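Local structure of HAD hydrolase, family IA, variant 3 (Entamoeba histolytica, 6W04) at residues F8-I13 with F119-L125; F105-T109 with F129-I135; T109-W113 with I135-F139. The protein probably acts as a magnesium-dependent hydrolase of the haloacid dehalogenase (HAD) superfamily, though its substrate is not established. All coordinates share one frame; numbering follows the deposited sequence.

Interaction 1: F8-I13 with F119-L125; sequences FNGTLI and FIQKYHL. With MG (magnesium ion), chain B.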
loop_
_atom_site.group_PDB
_atom_site.type_symbol
_atom_site.label_atom_id
_atom_site.label_comp_id
_atom_site.label_asym_id
_atom_site.label_seq_id
_atom_site.Cartn_x
_atom_site.Cartn_y
_atom_site.Cartn_z
ATOM N N PHE A 8 -0.082 -3.118 0.402
ATOM C CA PHE A 8 1.136 -3.713 -0.139
ATOM C C PHE A 8 2.291 -2.718 -0.198
ATOM O O PHE A 8 3.252 -2.859 0.569
ATOM C CB PHE A 8 0.876 -4.367 -1.488
ATOM C CG PHE A 8 1.999 -5.268 -1.912
ATOM C CD1 PHE A 8 2.078 -6.565 -1.425
ATOM C CD2 PHE A 8 3.023 -4.786 -2.712
ATOM C CE1 PHE A 8 3.134 -7.391 -1.769
ATOM C CE2 PHE A 8 4.074 -5.609 -3.074
ATOM C CZ PHE A 8 4.129 -6.908 -2.596
ATOM N N ASN A 9 2.227 -1.701 -1.068
ATOM C CA ASN A 9 3.333 -0.757 -1.222
ATOM C C ASN A 9 3.549 0.051 0.052
ATOM O O ASN A 9 2.627 0.689 0.561
ATOM C CB ASN A 9 3.042 0.190 -2.386
ATOM C CG ASN A 9 2.784 -0.560 -3.670
ATOM O OD1 ASN A 9 1.636 -0.734 -4.099
ATOM N ND2 ASN A 9 3.854 -1.056 -4.271
ATOM N N GLY A 10 4.782 0.043 0.551
ATOM C CA GLY A 10 5.121 0.772 1.762
ATOM C C GLY A 10 4.764 0.042 3.035
ATOM O O GLY A 10 5.183 0.467 4.110
ATOM N N THR A 11 4.033 -1.061 2.933
ATOM C CA THR A 11 3.579 -1.838 4.078
ATOM C C THR A 11 4.182 -3.238 4.063
ATOM O O THR A 11 4.887 -3.610 5.008
ATOM C CB THR A 11 2.033 -1.888 4.068
ATOM O OG1 THR A 11 1.503 -0.570 4.298
ATOM C CG2 THR A 11 1.498 -2.843 5.137
ATOM N N LEU A 12 3.932 -4.028 3.011
ATOM C CA LEU A 12 4.551 -5.346 2.893
ATOM C C LEU A 12 5.919 -5.304 2.229
ATOM O O LEU A 12 6.746 -6.195 2.479
ATOM C CB LEU A 12 3.629 -6.298 2.117
ATOM C CG LEU A 12 2.482 -6.880 2.951
ATOM C CD1 LEU A 12 1.526 -7.694 2.093
ATOM C CD2 LEU A 12 3.022 -7.753 4.125
ATOM N N ILE A 13 6.186 -4.309 1.383
ATOM C CA ILE A 13 7.536 -4.047 0.891
ATOM C C ILE A 13 7.851 -2.566 1.093
ATOM O O ILE A 13 6.974 -1.713 0.951
ATOM C CB ILE A 13 7.703 -4.451 -0.594
ATOM C CG1 ILE A 13 6.758 -3.666 -1.526
ATOM C CG2 ILE A 13 7.499 -5.965 -0.779
ATOM C CD1 ILE A 13 7.083 -3.920 -3.051
ATOM N N PHE A 119 4.380 -8.054 -8.503
ATOM C CA PHE A 119 4.369 -8.437 -7.089
ATOM C C PHE A 119 4.180 -9.940 -6.923
ATOM O O PHE A 119 4.919 -10.586 -6.168
ATOM C CB PHE A 119 3.254 -7.715 -6.325
ATOM C CG PHE A 119 3.314 -6.222 -6.382
ATOM C CD1 PHE A 119 4.494 -5.551 -6.658
ATOM C CD2 PHE A 119 2.164 -5.481 -6.115
ATOM C CE1 PHE A 119 4.504 -4.156 -6.704
ATOM C CE2 PHE A 119 2.172 -4.104 -6.152
ATOM C CZ PHE A 119 3.343 -3.436 -6.441
ATOM N N ILE A 120 3.167 -10.505 -7.597
ATOM C CA ILE A 120 2.893 -11.941 -7.504
ATOM C C ILE A 120 4.078 -12.739 -8.019
ATOM O O ILE A 120 4.524 -13.702 -7.390
ATOM C CB ILE A 120 1.607 -12.298 -8.278
ATOM C CG1 ILE A 120 0.399 -11.602 -7.634
ATOM C CG2 ILE A 120 1.414 -13.816 -8.346
ATOM C CD1 ILE A 120 -0.861 -11.599 -8.513
ATOM N N GLN A 121 4.596 -12.352 -9.185
ATOM C CA GLN A 121 5.728 -13.039 -9.788
ATOM C C GLN A 121 6.948 -13.010 -8.867
ATOM O O GLN A 121 7.560 -14.048 -8.584
ATOM C CB GLN A 121 6.036 -12.365 -11.130
ATOM C CG GLN A 121 6.492 -13.235 -12.268
ATOM C CD GLN A 121 6.302 -12.540 -13.629
ATOM O OE1 GLN A 121 6.363 -13.187 -14.674
ATOM N NE2 GLN A 121 6.062 -11.216 -13.610
ATOM N N LYS A 122 7.314 -11.821 -8.389
ATOM C CA LYS A 122 8.570 -11.659 -7.650
ATOM C C LYS A 122 8.472 -12.256 -6.249
ATOM O O LYS A 122 9.432 -12.853 -5.754
ATOM C CB LYS A 122 8.938 -10.163 -7.566
ATOM C CG LYS A 122 10.230 -9.889 -6.779
ATOM C CD LYS A 122 10.609 -8.392 -6.786
ATOM C CE LYS A 122 11.980 -8.184 -6.083
ATOM N NZ LYS A 122 13.109 -8.787 -6.864
ATOM N N TYR A 123 7.332 -12.108 -5.590
ATOM C CA TYR A 123 7.237 -12.513 -4.199
ATOM C C TYR A 123 6.525 -13.843 -3.989
ATOM O O TYR A 123 6.353 -14.251 -2.836
ATOM C CB TYR A 123 6.564 -11.395 -3.388
ATOM C CG TYR A 123 7.418 -10.141 -3.424
ATOM C CD1 TYR A 123 8.646 -10.113 -2.776
ATOM C CD2 TYR A 123 7.030 -9.012 -4.152
ATOM C CE1 TYR A 123 9.473 -8.974 -2.824
ATOM C CE2 TYR A 123 7.863 -7.882 -4.220
ATOM C CZ TYR A 123 9.079 -7.873 -3.550
ATOM O OH TYR A 123 9.913 -6.766 -3.564
ATOM N N HIS A 124 6.142 -14.547 -5.055
ATOM C CA HIS A 124 5.517 -15.876 -4.922
ATOM C C HIS A 124 4.273 -15.807 -4.047
ATOM O O HIS A 124 4.017 -16.683 -3.222
ATOM C CB HIS A 124 6.509 -16.900 -4.369
ATOM C CG HIS A 124 7.853 -16.820 -5.016
ATOM N ND1 HIS A 124 8.035 -17.016 -6.368
ATOM C CD2 HIS A 124 9.075 -16.536 -4.506
ATOM C CE1 HIS A 124 9.317 -16.880 -6.659
ATOM N NE2 HIS A 124 9.969 -16.588 -5.548
ATOM N N LEU A 125 3.486 -14.751 -4.242
ATOM C CA LEU A 125 2.364 -14.477 -3.356
ATOM C C LEU A 125 1.335 -15.595 -3.330
ATOM O O LEU A 125 0.616 -15.731 -2.335
ATOM C CB LEU A 125 1.711 -13.159 -3.751
ATOM C CG LEU A 125 2.522 -11.900 -3.448
ATOM C CD1 LEU A 125 1.678 -10.689 -3.859
ATOM C CD2 LEU A 125 2.944 -11.812 -1.952
HETATM MG MG MG B . 0.934 1.857 1.044
HETATM O O HOH W 1 -0.880 2.878 1.511
HETATM O O HOH W 2 2.270 3.511 0.462
#
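F8 and F119, whose CA atoms lie 9.0 Å apart, are the closest pair of CA atoms between the loop 8-13 and the last turn of helix 113-123 with the residues just after it, a separation bridged by side chains with no hydrogen bond across it. The two phenyl rings form an offset stack, their planes 25° apart, and slide past each other in opposite directions. CE2 of F8 lies over the middle of one face of the F119 ring, 3.4 Å from F119 CG. With CG of F8 anti to its own N (chi1 -166°), the ring is carried out to the helix. At its edge and near its plane, F8 CZ lies 3.9 Å from Y123 CD2. L125, which follows the helix, brings CD1 up obliquely, so the flat apolar ring of F8 is buried against all three residues.

I13 applies its branched side chain to Y123: the CG2 methyl lies over the phenol face in a CH-pi contact, 4.1 Å from the ring centroid. The phenol suits this place because its apolar face packs while its OH is hydrogen-bonded to the backbone O of I85. N9 crosses F119 at about a right angle, its ND2 3.3 Å from F119 CZ. Its amide is fixed at both ends, ND2 by D15 and OD1 by S111 OG.

Within the loop, F8 O accepts from both L12 N (2.8 Å) and T11 N, curling the chain tightly, and G10 takes the positive phi of the bend. This curl presents N9 O to the magnesium ion at 2.1 Å; D7, D169, two waters and a hydroxyl of a bound ethanediol complete the shell. The stacked F8 and F119 thus pack behind the loop after strand 3-7, the first HAD motif.

Interaction 2: F105-T109 with F129-I135; sequences FTIAT and FDIDKII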
loop_
_atom_site.group_PDB
_atom_site.type_symbol
_atom_site.label_atom_id
_atom_site.label_comp_id
_atom_site.label_asym_id
_atom_site.label_seq_id
_atom_site.Cartn_x
_atom_site.Cartn_y
_atom_site.Cartn_z
ATOM N N PHE A 105 -6.969 -13.621 5.432
ATOM C CA PHE A 105 -6.237 -12.389 5.216
ATOM C C PHE A 105 -6.031 -12.214 3.721
ATOM O O PHE A 105 -5.972 -13.193 2.966
ATOM C CB PHE A 105 -4.883 -12.377 5.949
ATOM C CG PHE A 105 -3.959 -13.519 5.582
ATOM C CD1 PHE A 105 -2.989 -13.356 4.598
ATOM C CD2 PHE A 105 -4.037 -14.748 6.246
ATOM C CE1 PHE A 105 -2.110 -14.395 4.261
ATOM C CE2 PHE A 105 -3.171 -15.816 5.913
ATOM C CZ PHE A 105 -2.200 -15.641 4.924
ATOM N N THR A 106 -5.912 -10.964 3.297
ATOM C CA THR A 106 -5.628 -10.713 1.896
ATOM C C THR A 106 -4.905 -9.381 1.766
ATOM O O THR A 106 -4.735 -8.638 2.741
ATOM C CB THR A 106 -6.907 -10.724 1.048
ATOM O OG1 THR A 106 -6.533 -10.744 -0.335
ATOM C CG2 THR A 106 -7.782 -9.467 1.321
ATOM N N ILE A 107 -4.508 -9.089 0.535
ATOM C CA ILE A 107 -3.840 -7.853 0.157
ATOM C C ILE A 107 -4.839 -6.936 -0.532
ATOM O O ILE A 107 -5.670 -7.391 -1.336
ATOM C CB ILE A 107 -2.649 -8.149 -0.768
ATOM C CG1 ILE A 107 -1.498 -8.769 0.024
ATOM C CG2 ILE A 107 -2.195 -6.848 -1.488
ATOM C CD1 ILE A 107 -0.422 -9.469 -0.876
ATOM N N ALA A 108 -4.766 -5.642 -0.212
ATOM C CA ALA A 108 -5.424 -4.590 -0.973
ATOM C C ALA A 108 -4.348 -3.589 -1.375
ATOM O O ALA A 108 -3.499 -3.228 -0.556
ATOM C CB ALA A 108 -6.523 -3.910 -0.160
ATOM N N THR A 109 -4.348 -3.169 -2.630
ATOM C CA THR A 109 -3.342 -2.219 -3.060
ATOM C C THR A 109 -3.973 -1.235 -4.028
ATOM O O THR A 109 -4.912 -1.573 -4.751
ATOM C CB THR A 109 -2.133 -2.942 -3.701
ATOM O OG1 THR A 109 -1.219 -1.987 -4.254
ATOM C CG2 THR A 109 -2.572 -3.889 -4.793
ATOM N N PHE A 129 -1.567 -16.409 -0.554
ATOM C CA PHE A 129 -2.749 -15.659 -0.962
ATOM C C PHE A 129 -3.457 -16.349 -2.113
ATOM O O PHE A 129 -2.814 -16.777 -3.081
ATOM C CB PHE A 129 -2.356 -14.239 -1.405
ATOM C CG PHE A 129 -1.809 -13.409 -0.292
ATOM C CD1 PHE A 129 -2.660 -12.678 0.522
ATOM C CD2 PHE A 129 -0.453 -13.386 -0.031
ATOM C CE1 PHE A 129 -2.166 -11.907 1.557
ATOM C CE2 PHE A 129 0.049 -12.623 1.024
ATOM C CZ PHE A 129 -0.812 -11.884 1.814
ATOM N N ASP A 130 -4.781 -16.418 -2.028
ATOM C CA ASP A 130 -5.604 -16.710 -3.192
ATOM C C ASP A 130 -5.529 -15.500 -4.113
ATOM O O ASP A 130 -6.020 -14.424 -3.750
ATOM C CB ASP A 130 -7.038 -16.996 -2.753
ATOM C CG ASP A 130 -7.962 -17.359 -3.912
ATOM O OD1 ASP A 130 -7.644 -17.054 -5.087
ATOM O OD2 ASP A 130 -9.034 -17.946 -3.636
ATOM N N ILE A 131 -4.930 -15.675 -5.302
ATOM C CA ILE A 131 -4.680 -14.536 -6.193
ATOM C C ILE A 131 -5.980 -13.851 -6.590
ATOM O O ILE A 131 -5.986 -12.657 -6.885
ATOM C CB ILE A 131 -3.876 -14.948 -7.455
ATOM C CG1 ILE A 131 -4.622 -15.979 -8.297
ATOM C CG2 ILE A 131 -2.501 -15.463 -7.109
ATOM C CD1 ILE A 131 -3.868 -16.369 -9.560
ATOM N N ASP A 132 -7.094 -14.584 -6.611
ATOM C CA ASP A 132 -8.371 -13.993 -6.997
ATOM C C ASP A 132 -8.997 -13.129 -5.896
ATOM O O ASP A 132 -9.910 -12.355 -6.193
ATOM C CB ASP A 132 -9.339 -15.106 -7.421
ATOM C CG ASP A 132 -10.717 -14.584 -7.813
ATOM O OD1 ASP A 132 -10.810 -13.645 -8.630
ATOM O OD2 ASP A 132 -11.721 -15.134 -7.305
ATOM N N LYS A 133 -8.516 -13.221 -4.654
ATOM C CA LYS A 133 -8.986 -12.375 -3.553
ATOM C C LYS A 133 -8.059 -11.202 -3.251
ATOM O O LYS A 133 -8.310 -10.468 -2.292
ATOM C CB LYS A 133 -9.180 -13.211 -2.279
ATOM C CG LYS A 133 -10.210 -14.355 -2.437
ATOM C CD LYS A 133 -10.394 -15.133 -1.145
ATOM C CE LYS A 133 -11.460 -16.212 -1.310
ATOM N NZ LYS A 133 -11.573 -17.092 -0.108
ATOM N N ILE A 134 -6.987 -11.024 -4.019
ATOM C CA ILE A 134 -6.161 -9.827 -3.893
ATOM C C ILE A 134 -6.919 -8.666 -4.525
ATOM O O ILE A 134 -7.362 -8.750 -5.676
ATOM C CB ILE A 134 -4.791 -10.030 -4.560
ATOM C CG1 ILE A 134 -3.951 -11.078 -3.809
ATOM C CG2 ILE A 134 -4.039 -8.699 -4.685
ATOM C CD1 ILE A 134 -2.656 -11.440 -4.504
ATOM N N ILE A 135 -7.117 -7.594 -3.767
ATOM C CA ILE A 135 -7.844 -6.430 -4.259
ATOM C C ILE A 135 -6.831 -5.439 -4.795
ATOM O O ILE A 135 -5.895 -5.050 -4.086
ATOM C CB ILE A 135 -8.714 -5.784 -3.164
ATOM C CG1 ILE A 135 -9.648 -6.827 -2.530
ATOM C CG2 ILE A 135 -9.512 -4.605 -3.750
ATOM C CD1 ILE A 135 -10.419 -7.654 -3.534
HETATM O O HOH W 3 -6.013 -13.446 -1.145
#
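F129 presents both faces of its ring to the strand 105-109. CD1 of I107 lies over the centre of one face, 3.7 Å from the centroid, in a CH-pi contact. Over the opposite face, toward the rim, comes the edge of F105 in an offset edge-to-face pair, planes at 84°, with F105 CD1 3.5 Å from F129 CE1. CA of T106 and water 3 lie at the edge of the F129 ring, near its plane. The ring is thereby clamped between F105 and I107, two residues apart, F105 reaching it only through the end of its side chain. F105 has CG between N and the carbonyl carbon (chi1 57°), a rotamer that brings its edge to F129. I107 suits the place between the ring and I134 because it branches: CG1 and CD1 serve F129, while CG2 lies beside CG2 of I134.

This is the point where strand 105-112 takes on its outer neighbour, strand 135-137, in the parallel sheet of the Rossmann-like HAD core. A108 and I135 pair in parallel register, with I107 O receiving I135 N at 2.8 Å (164° at the hydrogen) and I135 O receiving T109 N at 2.8 Å. A108 CB and I135 CB fall on the same face, and helix 148-157 covers both side chains; the small alanine and the branched isoleucine fit beneath it.

T106 contributes a polar contact instead. Its OG1 donates to K133 O at 2.7 Å from well above the carbonyl plane, and also accepts from water 3, which donates in turn to D130 O. A threonine hydroxyl thus ties down the turn before the strand, while D130 OD1 receives D132 N within that turn, an Asx turn.

Interaction 3: T109-W113 with I135-F139; sequences TSSDW and IFNDF. With EDO (1,2-ethanediol), chain C.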
loop_
_atom_site.group_PDB
_atom_site.type_symbol
_atom_site.label_atom_id
_atom_site.label_comp_id
_atom_site.label_asym_id
_atom_site.label_seq_id
_atom_site.Cartn_x
_atom_site.Cartn_y
_atom_site.Cartn_z
ATOM N N THR A 109 -4.348 -3.169 -2.630
ATOM C CA THR A 109 -3.342 -2.219 -3.060
ATOM C C THR A 109 -3.973 -1.235 -4.028
ATOM O O THR A 109 -4.912 -1.573 -4.751
ATOM C CB THR A 109 -2.133 -2.942 -3.701
ATOM O OG1 THR A 109 -1.219 -1.987 -4.254
ATOM C CG2 THR A 109 -2.572 -3.889 -4.793
ATOM N N SER A 110 -3.447 -0.009 -4.029
ATOM C CA SER A 110 -3.803 0.974 -5.044
ATOM C C SER A 110 -3.145 0.686 -6.380
ATOM O O SER A 110 -3.474 1.351 -7.367
ATOM C CB SER A 110 -3.393 2.384 -4.620
ATOM O OG SER A 110 -3.979 2.775 -3.396
ATOM N N SER A 111 -2.204 -0.252 -6.428
ATOM C CA SER A 111 -1.481 -0.529 -7.664
ATOM C C SER A 111 -2.425 -1.068 -8.731
ATOM O O SER A 111 -3.391 -1.772 -8.426
ATOM C CB SER A 111 -0.360 -1.550 -7.408
ATOM O OG SER A 111 0.676 -0.992 -6.594
ATOM N N ASP A 112 -2.139 -0.733 -9.992
ATOM C CA ASP A 112 -2.834 -1.337 -11.124
ATOM C C ASP A 112 -2.373 -2.780 -11.328
ATOM O O ASP A 112 -1.428 -3.253 -10.700
ATOM C CB ASP A 112 -2.611 -0.523 -12.406
ATOM C CG ASP A 112 -1.152 -0.524 -12.909
ATOM O OD1 ASP A 112 -0.233 -1.190 -12.363
ATOM O OD2 ASP A 112 -0.922 0.190 -13.909
ATOM N N TRP A 113 -3.041 -3.487 -12.247
ATOM C CA TRP A 113 -2.696 -4.895 -12.466
ATOM C C TRP A 113 -1.244 -5.064 -12.922
ATOM O O TRP A 113 -0.569 -6.027 -12.527
ATOM C CB TRP A 113 -3.626 -5.532 -13.500
ATOM C CG TRP A 113 -3.088 -6.876 -13.868
ATOM C CD1 TRP A 113 -2.412 -7.219 -15.013
ATOM C CD2 TRP A 113 -3.112 -8.054 -13.044
ATOM N NE1 TRP A 113 -2.049 -8.551 -14.962
ATOM C CE2 TRP A 113 -2.474 -9.084 -13.767
ATOM C CE3 TRP A 113 -3.637 -8.340 -11.776
ATOM C CZ2 TRP A 113 -2.310 -10.368 -13.245
ATOM C CZ3 TRP A 113 -3.488 -9.632 -11.257
ATOM C CH2 TRP A 113 -2.820 -10.625 -11.996
ATOM N N ILE A 135 -7.117 -7.594 -3.767
ATOM C CA ILE A 135 -7.844 -6.430 -4.259
ATOM C C ILE A 135 -6.831 -5.439 -4.795
ATOM O O ILE A 135 -5.895 -5.050 -4.086
ATOM C CB ILE A 135 -8.714 -5.784 -3.164
ATOM C CG1 ILE A 135 -9.648 -6.827 -2.530
ATOM C CG2 ILE A 135 -9.512 -4.605 -3.750
ATOM C CD1 ILE A 135 -10.419 -7.654 -3.534
ATOM N N PHE A 136 -7.018 -5.027 -6.045
ATOM C CA PHE A 136 -6.146 -4.046 -6.668
ATOM C C PHE A 136 -6.992 -3.047 -7.450
ATOM O O PHE A 136 -8.199 -3.227 -7.631
ATOM C CB PHE A 136 -5.109 -4.721 -7.577
ATOM C CG PHE A 136 -5.703 -5.452 -8.730
ATOM C CD1 PHE A 136 -5.885 -4.819 -9.949
ATOM C CD2 PHE A 136 -6.078 -6.794 -8.604
ATOM C CE1 PHE A 136 -6.434 -5.490 -11.026
ATOM C CE2 PHE A 136 -6.632 -7.485 -9.688
ATOM C CZ PHE A 136 -6.818 -6.842 -10.899
ATOM N N ASN A 137 -6.346 -1.987 -7.928
ATOM C CA ASN A 137 -7.044 -0.969 -8.705
ATOM C C ASN A 137 -7.391 -1.509 -10.084
ATOM O O ASN A 137 -6.580 -1.467 -11.014
ATOM C CB ASN A 137 -6.214 0.302 -8.830
ATOM C CG ASN A 137 -6.916 1.348 -9.664
ATOM O OD1 ASN A 137 -8.133 1.278 -9.852
ATOM N ND2 ASN A 137 -6.155 2.295 -10.208
ATOM N N ASP A 138 -8.616 -1.993 -10.234
ATOM C CA ASP A 138 -9.146 -2.361 -11.538
ATOM C C ASP A 138 -10.159 -1.350 -12.033
ATOM O O ASP A 138 -10.990 -1.684 -12.882
ATOM C CB ASP A 138 -9.775 -3.750 -11.494
ATOM C CG ASP A 138 -10.959 -3.830 -10.540
ATOM O OD1 ASP A 138 -11.284 -2.811 -9.878
ATOM O OD2 ASP A 138 -11.571 -4.922 -10.466
ATOM N N PHE A 139 -10.137 -0.139 -11.471
ATOM C CA PHE A 139 -10.921 0.994 -11.949
ATOM C C PHE A 139 -12.415 0.799 -11.730
ATOM O O PHE A 139 -13.233 1.405 -12.414
ATOM C CB PHE A 139 -10.617 1.290 -13.416
ATOM C CG PHE A 139 -9.159 1.529 -13.678
ATOM C CD1 PHE A 139 -8.599 2.779 -13.463
ATOM C CD2 PHE A 139 -8.344 0.495 -14.110
ATOM C CE1 PHE A 139 -7.254 2.997 -13.689
ATOM C CE2 PHE A 139 -7.001 0.705 -14.340
ATOM C CZ PHE A 139 -6.452 1.956 -14.127
HETATM C C1 EDO C . 0.486 2.716 -1.871
HETATM O O1 EDO C . 0.231 1.734 -0.875
HETATM C C2 EDO C . -0.812 2.788 -2.599
HETATM O O2 EDO C . -1.787 2.578 -1.581
HETATM O O HOH W 4 -5.421 -2.417 -13.235
#
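F136 and W113 meet obliquely, neither stacked nor edge-to-face, with ring planes 53° apart. CE3 of the indole lies over one face of the phenyl, toward its rim, 3.6 Å from F136 CZ. F136 holds CG between N and the carbonyl carbon (chi1 63°), which turns its ring under the start of helix 113-123, while W113 extends CG away from its own N (chi1 170°) to reach across. The apolar phenyl packs on W113 and on V116, while the exposed indole keeps NE1 hydrogen-bonded to Q117 OE1. Water 4 lies at the edge of the F136 ring and joins W113 N to N137 O.

The backbones are held by N137 N donating to S111 O at 3.0 Å. CB of N137 packs 3.3 Å from S110 O, and its OD1 receives F139 N in an Asx turn. T109 OG1 accepts S111 N at 3.0 Å, an ST turn. S110 OG is hydrogen-bonded to O2 of an ethanediol, 2.9 Å away, probably from the crystallisation liquor, whose O1 binds the magnesium. Such a strand end, carrying serines and a threonine beside the metal, is consistent with the second HAD motif.

In the fold
The three contacts involve one beta-alpha-beta unit: strand 105-112, helix 113-123 and strand 135-137, the last being the outermost strand on its side of the parallel sheet. Interactions 2 and 3 follow one another along the same pair of strands, sharing T109 and I135, with centres about 10 Å apart. Interaction 1 lies about 11 and 13 Å from them, centre to centre, and ties the helix of that unit back to the loop after strand 3-7. Its first segment comes earliest in the chain, and its second falls between the paired segments of the other two. All three meet where N9 OD1 of the metal-binding loop lies 3.1 Å from T109 OG1, a weak hydrogen bond, with S111 beside it.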